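Local coordinates for 5-formaminoimidazole-4-carboxamide-1-(beta)-D-ribofuranosyl 5'-monophosphate synthetase (Methanocaldococcus jannaschii, PDB 2R7N), which catalyses the folate-independent, ATP- and formate-dependent formylation of AICAR to FAICAR in purine biosynthesis, at residues P140-S145 with N195-E200; T152-F157 with R164-A169. All blocks are in the same frame, centred on the assembly; numbering follows the deposited sequence.

Contact 1 (P140-S145 with N195-E200). With ADP (adenosine-5'-diphosphate), chain D.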
loop_
_atom_site.group_PDB
_atom_site.type_symbol
_atom_site.label_atom_id
_atom_site.label_comp_id
_atom_site.label_asym_id
_atom_site.label_seq_id
_atom_site.Cartn_x
_atom_site.Cartn_y
_atom_site.Cartn_z
ATOM N N PRO A 140 -22.682 14.024 34.320
ATOM C CA PRO A 140 -22.669 13.819 35.776
ATOM C C PRO A 140 -23.579 14.838 36.477
ATOM O O PRO A 140 -23.715 15.958 35.995
ATOM C CB PRO A 140 -21.206 14.047 36.163
ATOM C CG PRO A 140 -20.592 14.784 35.027
ATOM C CD PRO A 140 -21.380 14.462 33.794
ATOM N N LYS A 141 -24.213 14.446 37.581
ATOM C CA LYS A 141 -25.084 15.371 38.324
ATOM C C LYS A 141 -24.309 16.594 38.783
ATOM O O LYS A 141 -23.169 16.479 39.241
ATOM C CB LYS A 141 -25.736 14.684 39.528
ATOM C CG LYS A 141 -26.782 13.651 39.151
ATOM C CD LYS A 141 -27.509 13.098 40.367
ATOM C CE LYS A 141 -28.562 12.068 39.944
ATOM N NZ LYS A 141 -29.267 11.425 41.098
ATOM N N LYS A 142 -24.918 17.765 38.637
ATOM C CA LYS A 142 -24.301 19.003 39.106
ATOM C C LYS A 142 -24.675 19.257 40.561
ATOM O O LYS A 142 -25.722 18.797 41.028
ATOM C CB LYS A 142 -24.724 20.189 38.239
ATOM C CG LYS A 142 -24.417 20.012 36.751
ATOM C CD LYS A 142 -22.931 19.744 36.507
ATOM C CE LYS A 142 -22.627 19.470 35.038
ATOM N NZ LYS A 142 -23.178 18.167 34.564
ATOM N N TYR A 143 -23.808 19.978 41.270
ATOM C CA TYR A 143 -24.048 20.342 42.668
ATOM C C TYR A 143 -23.855 21.837 42.915
ATOM O O TYR A 143 -22.731 22.361 42.851
ATOM C CB TYR A 143 -23.146 19.538 43.602
ATOM C CG TYR A 143 -23.498 18.075 43.637
ATOM C CD1 TYR A 143 -24.383 17.579 44.583
ATOM C CD2 TYR A 143 -22.952 17.186 42.710
ATOM C CE1 TYR A 143 -24.714 16.237 44.610
ATOM C CE2 TYR A 143 -23.273 15.847 42.730
ATOM C CZ TYR A 143 -24.150 15.374 43.681
ATOM O OH TYR A 143 -24.470 14.035 43.699
ATOM N N GLU A 144 -24.960 22.514 43.212
ATOM C CA GLU A 144 -24.940 23.963 43.396
ATOM C C GLU A 144 -23.916 24.398 44.445
ATOM O O GLU A 144 -23.056 25.238 44.162
ATOM C CB GLU A 144 -26.341 24.486 43.728
ATOM C CG GLU A 144 -27.436 23.972 42.792
ATOM C CD GLU A 144 -27.030 24.011 41.320
ATOM O OE1 GLU A 144 -27.115 22.954 40.650
ATOM O OE2 GLU A 144 -26.618 25.093 40.837
ATOM N N SER A 145 -23.987 23.809 45.639
ATOM C CA SER A 145 -23.057 24.162 46.717
ATOM C C SER A 145 -22.493 22.946 47.438
ATOM O O SER A 145 -23.053 21.858 47.352
ATOM C CB SER A 145 -23.729 25.102 47.726
ATOM O OG SER A 145 -25.078 24.730 47.949
ATOM N N ASN A 195 -16.251 29.922 42.998
ATOM C CA ASN A 195 -16.851 29.529 41.728
ATOM C C ASN A 195 -16.710 28.035 41.435
ATOM O O ASN A 195 -17.150 27.552 40.386
ATOM C CB ASN A 195 -16.226 30.339 40.595
ATOM C CG ASN A 195 -14.705 30.215 40.547
ATOM O OD1 ASN A 195 -13.986 31.210 40.649
ATOM N ND2 ASN A 195 -14.210 28.988 40.391
ATOM N N ALA A 196 -16.086 27.320 42.366
ATOM C CA ALA A 196 -15.831 25.893 42.221
ATOM C C ALA A 196 -17.015 25.168 41.607
ATOM O O ALA A 196 -18.143 25.285 42.087
ATOM C CB ALA A 196 -15.490 25.281 43.564
ATOM N N HIS A 197 -16.753 24.422 40.540
ATOM C CA HIS A 197 -17.768 23.566 39.951
ATOM C C HIS A 197 -17.703 22.186 40.591
ATOM O O HIS A 197 -16.659 21.538 40.592
ATOM C CB HIS A 197 -17.591 23.467 38.438
ATOM C CG HIS A 197 -18.594 22.576 37.775
ATOM N ND1 HIS A 197 -19.891 22.973 37.528
ATOM C CD2 HIS A 197 -18.495 21.307 37.315
ATOM C CE1 HIS A 197 -20.546 21.987 36.941
ATOM N NE2 HIS A 197 -19.722 20.965 36.799
ATOM N N ILE A 198 -18.825 21.745 41.141
ATOM C CA ILE A 198 -18.888 20.479 41.850
ATOM C C ILE A 198 -19.816 19.559 41.108
ATOM O O ILE A 198 -20.976 19.910 40.874
ATOM C CB ILE A 198 -19.479 20.660 43.267
ATOM C CG1 ILE A 198 -18.695 21.718 44.051
ATOM C CG2 ILE A 198 -19.552 19.312 44.010
ATOM C CD1 ILE A 198 -19.485 22.353 45.162
ATOM N N GLU A 199 -19.328 18.378 40.744
ATOM C CA GLU A 199 -20.185 17.418 40.076
ATOM C C GLU A 199 -19.994 15.998 40.571
ATOM O O GLU A 199 -18.961 15.643 41.164
ATOM C CB GLU A 199 -20.000 17.478 38.552
ATOM C CG GLU A 199 -18.551 17.356 38.063
ATOM C CD GLU A 199 -18.447 17.180 36.545
ATOM O OE1 GLU A 199 -19.114 17.935 35.803
ATOM O OE2 GLU A 199 -17.699 16.284 36.092
ATOM N N GLU A 200 -21.010 15.190 40.319
ATOM C CA GLU A 200 -20.954 13.764 40.583
ATOM C C GLU A 200 -19.659 13.162 40.055
ATOM O O GLU A 200 -19.313 13.343 38.895
ATOM C CB GLU A 200 -22.124 13.081 39.888
ATOM C CG GLU A 200 -22.018 11.594 39.874
ATOM C CD GLU A 200 -23.233 10.935 39.265
ATOM O OE1 GLU A 200 -24.012 11.619 38.541
ATOM O OE2 GLU A 200 -23.394 9.721 39.510
HETATM P PB ADP D . -10.759 18.575 30.437
HETATM O O1B ADP D . -11.830 19.382 29.731
HETATM O O2B ADP D . -9.916 19.378 31.410
HETATM O O3B ADP D . -9.957 17.680 29.507
HETATM P PA ADP D . -12.044 17.899 32.851
HETATM O O1A ADP D . -13.554 17.938 32.880
HETATM O O2A ADP D . -11.187 19.045 33.314
HETATM O O3A ADP D . -11.598 17.528 31.348
HETATM O "O5'" ADP D . -11.577 16.651 33.737
HETATM C "C5'" ADP D . -10.192 16.472 33.971
HETATM C "C4'" ADP D . -10.010 14.993 34.248
HETATM O "O4'" ADP D . -10.596 14.675 35.515
HETATM C "C3'" ADP D . -10.736 14.142 33.214
HETATM O "O3'" ADP D . -9.876 13.770 32.135
HETATM C "C2'" ADP D . -11.219 12.943 34.005
HETATM O "O2'" ADP D . -10.241 11.904 33.997
HETATM C "C1'" ADP D . -11.379 13.489 35.422
HETATM N N9 ADP D . -12.801 13.817 35.556
HETATM C C8 ADP D . -13.424 14.902 35.061
HETATM N N7 ADP D . -14.755 14.862 35.343
HETATM C C5 ADP D . -14.991 13.723 36.030
HETATM C C6 ADP D . -16.165 13.069 36.645
HETATM N N6 ADP D . -17.404 13.617 36.575
HETATM N N1 ADP D . -15.970 11.886 37.255
HETATM C C2 ADP D . -14.751 11.313 37.330
HETATM N N3 ADP D . -13.638 11.852 36.806
HETATM C C4 ADP D . -13.699 13.034 36.151
#

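Contact 2 (T152-F157 with R164-A169). With ADP (adenosine-5'-diphosphate), chain D.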
loop_
_atom_site.group_PDB
_atom_site.type_symbol
_atom_site.label_atom_id
_atom_site.label_comp_id
_atom_site.label_asym_id
_atom_site.label_seq_id
_atom_site.Cartn_x
_atom_site.Cartn_y
_atom_site.Cartn_z
ATOM N N THR A 152 -19.761 10.780 46.421
ATOM C CA THR A 152 -18.454 11.231 45.975
ATOM C C THR A 152 -18.654 12.232 44.837
ATOM O O THR A 152 -19.532 12.069 43.980
ATOM C CB THR A 152 -17.532 10.078 45.545
ATOM O OG1 THR A 152 -17.388 9.150 46.628
ATOM C CG2 THR A 152 -16.149 10.615 45.183
ATOM N N VAL A 153 -17.872 13.297 44.865
ATOM C CA VAL A 153 -17.960 14.308 43.845
ATOM C C VAL A 153 -16.556 14.665 43.435
ATOM O O VAL A 153 -15.607 14.410 44.174
ATOM C CB VAL A 153 -18.668 15.597 44.346
ATOM C CG1 VAL A 153 -20.108 15.311 44.742
ATOM C CG2 VAL A 153 -17.886 16.248 45.481
ATOM N N ILE A 154 -16.423 15.238 42.247
ATOM C CA ILE A 154 -15.160 15.813 41.835
ATOM C C ILE A 154 -15.401 17.299 41.754
ATOM O O ILE A 154 -16.513 17.734 41.425
ATOM C CB ILE A 154 -14.681 15.280 40.457
ATOM C CG1 ILE A 154 -13.256 15.756 40.163
ATOM C CG2 ILE A 154 -15.624 15.724 39.340
ATOM C CD1 ILE A 154 -12.622 15.065 38.971
ATOM N N VAL A 155 -14.367 18.076 42.047
ATOM C CA VAL A 155 -14.526 19.522 42.110
ATOM C C VAL A 155 -13.526 20.236 41.213
ATOM O O VAL A 155 -12.312 20.118 41.402
ATOM C CB VAL A 155 -14.414 20.049 43.561
ATOM C CG1 VAL A 155 -14.707 21.531 43.595
ATOM C CG2 VAL A 155 -15.377 19.285 44.479
ATOM N N LYS A 156 -14.059 20.982 40.247
ATOM C CA LYS A 156 -13.262 21.647 39.223
ATOM C C LYS A 156 -13.293 23.168 39.340
ATOM O O LYS A 156 -14.283 23.751 39.790
ATOM C CB LYS A 156 -13.764 21.240 37.839
ATOM C CG LYS A 156 -13.917 19.747 37.662
ATOM C CD LYS A 156 -14.640 19.426 36.378
ATOM C CE LYS A 156 -14.481 17.968 36.041
ATOM N NZ LYS A 156 -15.377 17.573 34.933
ATOM N N PHE A 157 -12.204 23.801 38.909
ATOM C CA PHE A 157 -12.067 25.252 38.962
ATOM C C PHE A 157 -11.594 25.801 37.617
ATOM O O PHE A 157 -12.402 26.104 36.736
ATOM C CB PHE A 157 -11.080 25.646 40.063
ATOM C CG PHE A 157 -11.343 24.972 41.382
ATOM C CD1 PHE A 157 -10.862 23.698 41.633
ATOM C CD2 PHE A 157 -12.069 25.614 42.368
ATOM C CE1 PHE A 157 -11.106 23.074 42.844
ATOM C CE2 PHE A 157 -12.312 24.999 43.583
ATOM C CZ PHE A 157 -11.831 23.726 43.819
ATOM N N ARG A 164 -5.331 20.036 37.885
ATOM C CA ARG A 164 -4.280 20.805 38.560
ATOM C C ARG A 164 -4.689 21.205 39.986
ATOM O O ARG A 164 -3.974 20.929 40.952
ATOM C CB ARG A 164 -3.897 22.037 37.733
ATOM N N GLY A 165 -5.844 21.855 40.109
ATOM C CA GLY A 165 -6.405 22.190 41.411
ATOM C C GLY A 165 -7.677 21.413 41.712
ATOM O O GLY A 165 -8.428 21.759 42.622
ATOM N N TYR A 166 -7.919 20.360 40.937
ATOM C CA TYR A 166 -9.064 19.482 41.141
ATOM C C TYR A 166 -8.946 18.736 42.465
ATOM O O TYR A 166 -7.845 18.541 42.978
ATOM C CB TYR A 166 -9.147 18.456 40.008
ATOM C CG TYR A 166 -9.479 19.026 38.648
ATOM C CD1 TYR A 166 -8.690 20.016 38.075
ATOM C CD2 TYR A 166 -10.567 18.553 37.927
ATOM C CE1 TYR A 166 -8.989 20.539 36.830
ATOM C CE2 TYR A 166 -10.872 19.062 36.680
ATOM C CZ TYR A 166 -10.080 20.058 36.135
ATOM O OH TYR A 166 -10.383 20.573 34.895
ATOM N N PHE A 167 -10.084 18.319 43.015
ATOM C CA PHE A 167 -10.077 17.418 44.169
ATOM C C PHE A 167 -11.369 16.637 44.291
ATOM O O PHE A 167 -12.376 16.962 43.639
ATOM C CB PHE A 167 -9.705 18.135 45.485
ATOM C CG PHE A 167 -10.758 19.093 46.002
ATOM C CD1 PHE A 167 -10.570 20.468 45.903
ATOM C CD2 PHE A 167 -11.915 18.621 46.620
ATOM C CE1 PHE A 167 -11.524 21.354 46.389
ATOM C CE2 PHE A 167 -12.874 19.500 47.108
ATOM C CZ PHE A 167 -12.678 20.867 46.993
ATOM N N ILE A 168 -11.325 15.598 45.120
ATOM C CA ILE A 168 -12.447 14.678 45.305
ATOM C C ILE A 168 -12.997 14.818 46.726
ATOM O O ILE A 168 -12.239 15.006 47.686
ATOM C CB ILE A 168 -11.984 13.219 45.107
ATOM C CG1 ILE A 168 -11.487 12.996 43.671
ATOM C CG2 ILE A 168 -13.090 12.226 45.486
ATOM C CD1 ILE A 168 -10.858 11.623 43.450
ATOM N N ALA A 169 -14.313 14.714 46.863
ATOM C CA ALA A 169 -14.949 14.894 48.145
ATOM C C ALA A 169 -16.103 13.923 48.282
ATOM O O ALA A 169 -16.798 13.644 47.311
ATOM C CB ALA A 169 -15.434 16.342 48.299
HETATM P PB ADP D . -10.759 18.575 30.437
HETATM O O1B ADP D . -11.830 19.382 29.731
HETATM O O2B ADP D . -9.916 19.378 31.410
HETATM O O3B ADP D . -9.957 17.680 29.507
HETATM P PA ADP D . -12.044 17.899 32.851
HETATM O O1A ADP D . -13.554 17.938 32.880
HETATM O O2A ADP D . -11.187 19.045 33.314
HETATM O O3A ADP D . -11.598 17.528 31.348
HETATM O "O5'" ADP D . -11.577 16.651 33.737
HETATM C "C5'" ADP D . -10.192 16.472 33.971
HETATM C "C4'" ADP D . -10.010 14.993 34.248
HETATM O "O4'" ADP D . -10.596 14.675 35.515
HETATM C "C3'" ADP D . -10.736 14.142 33.214
HETATM O "O3'" ADP D . -9.876 13.770 32.135
HETATM C "C2'" ADP D . -11.219 12.943 34.005
HETATM O "O2'" ADP D . -10.241 11.904 33.997
HETATM C "C1'" ADP D . -11.379 13.489 35.422
HETATM N N9 ADP D . -12.801 13.817 35.556
HETATM C C8 ADP D . -13.424 14.902 35.061
HETATM N N7 ADP D . -14.755 14.862 35.343
HETATM C C5 ADP D . -14.991 13.723 36.030
HETATM C C6 ADP D . -16.165 13.069 36.645
HETATM N N6 ADP D . -17.404 13.617 36.575
HETATM N N1 ADP D . -15.970 11.886 37.255
HETATM C C2 ADP D . -14.751 11.313 37.330
HETATM N N3 ADP D . -13.638 11.852 36.806
HETATM C C4 ADP D . -13.699 13.034 36.151
#

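Contact 1 (P140-S145 with N195-E200)
Glu200 sends its CG away from its own backbone N (chi1 169°) and continues extended, which carries its carboxylate past Lys141; OE1 there accepts the backbone N of Lys141 on its anti lone pair, at 3.0 Å and almost straight (176°). The return bond, from Glu200 N to Lys141 O, is 2.7 Å long. Lys142 instead folds at chi2 (-57°) and again at its last torsion. The first bend lays its CD against the edge of the His197 imidazole, 3.3 Å from CE1, and the second turns NZ back to the carbonyl O of Pro140. Tyr143 faces the other side of the sheet, CB resting 3.6 Å from CG2 of Ile198, its ring edge turned to the backbone of Glu199 and Glu200 and its hydroxyl bonded to Asp150. Glu199 is the hub on the nucleotide side: OE2 takes ADP N6 at 2.7 Å and also forms a salt bridge with Lys156, while OE1 accepts His197 NE2 at 3.2 Å, in the plane of the imidazole ring. CG of Pro140 lies 3.4 Å from OE2 of Glu199. Were an alanine here in place of this glutamate, the adenine amino group would probably lose one of its two acceptors, and Lys156 and His197 their shared partner. Glu200 O is the second acceptor for ADP N6, 3.0 Å away. Strand 197-200, just inside the edge strand 142-143, thus offers a carboxylate and a backbone carbonyl to the adenine amino group, as expected of an ATP-grasp adenine pocket.

Contact 2 (T152-F157 with R164-A169)
The Lys156 side chain slants across the Tyr166 ring on its way to the nucleotide. Its CA stands over one ring face, toward the rim; CB lies 3.8 Å from Tyr166 CE2, CG closes to 3.3 Å from that same atom, and CD is still within 3.8 Å of it as the chain turns toward the alpha-phosphate. CE then passes ADP N7 and O1A, and NZ bonds to both, each at 2.8 Å, so one ammonium ties the base to the phosphate. Tyr166 OH donates to the other alpha-phosphate oxygen, O2A, though the modelled separation is too short to be relied on. Ile154, on the same face, sets CD1 3.6 Å from C4 of the adenine. Met247 of a second subunit packs on Thr152 and its Pro240 on Ile168, which shares the face of Ile154. On the opposite face, Phe167 has its CG tucked between its own N and carbonyl carbon (chi1 70°), bringing the ring beside Val155, whose CB makes a CH-pi contact 4.0 Å from the ring centroid. Val153 and Ala169 pair by two backbone bonds, as do Val155 and Phe167, the strands of a beta hairpin. The intervening glycine-rich loop, a hallmark of ATP-grasp phosphate binding, is not modelled. Strand 197-200 flanks strand 153-156, with Ile198 against Val153 and Val155. Helix 172-183 packs on the face of Val155 and Phe167, where Phe175 meets the Phe167 ring edge-to-face.

How the contacts relate
Both contacts belong to one four-stranded antiparallel sheet, in which strands 197-200 and 153-156 are neighbours joined by backbone bonds between His197 and Lys156 and between Glu199 and Ile154. Contact 1 brings in the outer strand 142-143 and is only partly buried, with lysine side chains at the surface and charged or polar groups carrying much of its chemistry. Contact 2, at the other edge, is buried and mostly apolar on its helix-covered face. They share the same ADP but divide its recognition: contact 1 supplies acceptors for the adenine amino group, contact 2 donors to N7 and the alpha-phosphate and an apolar surface for the adenine. Glu199 and Lys156 meet between the two.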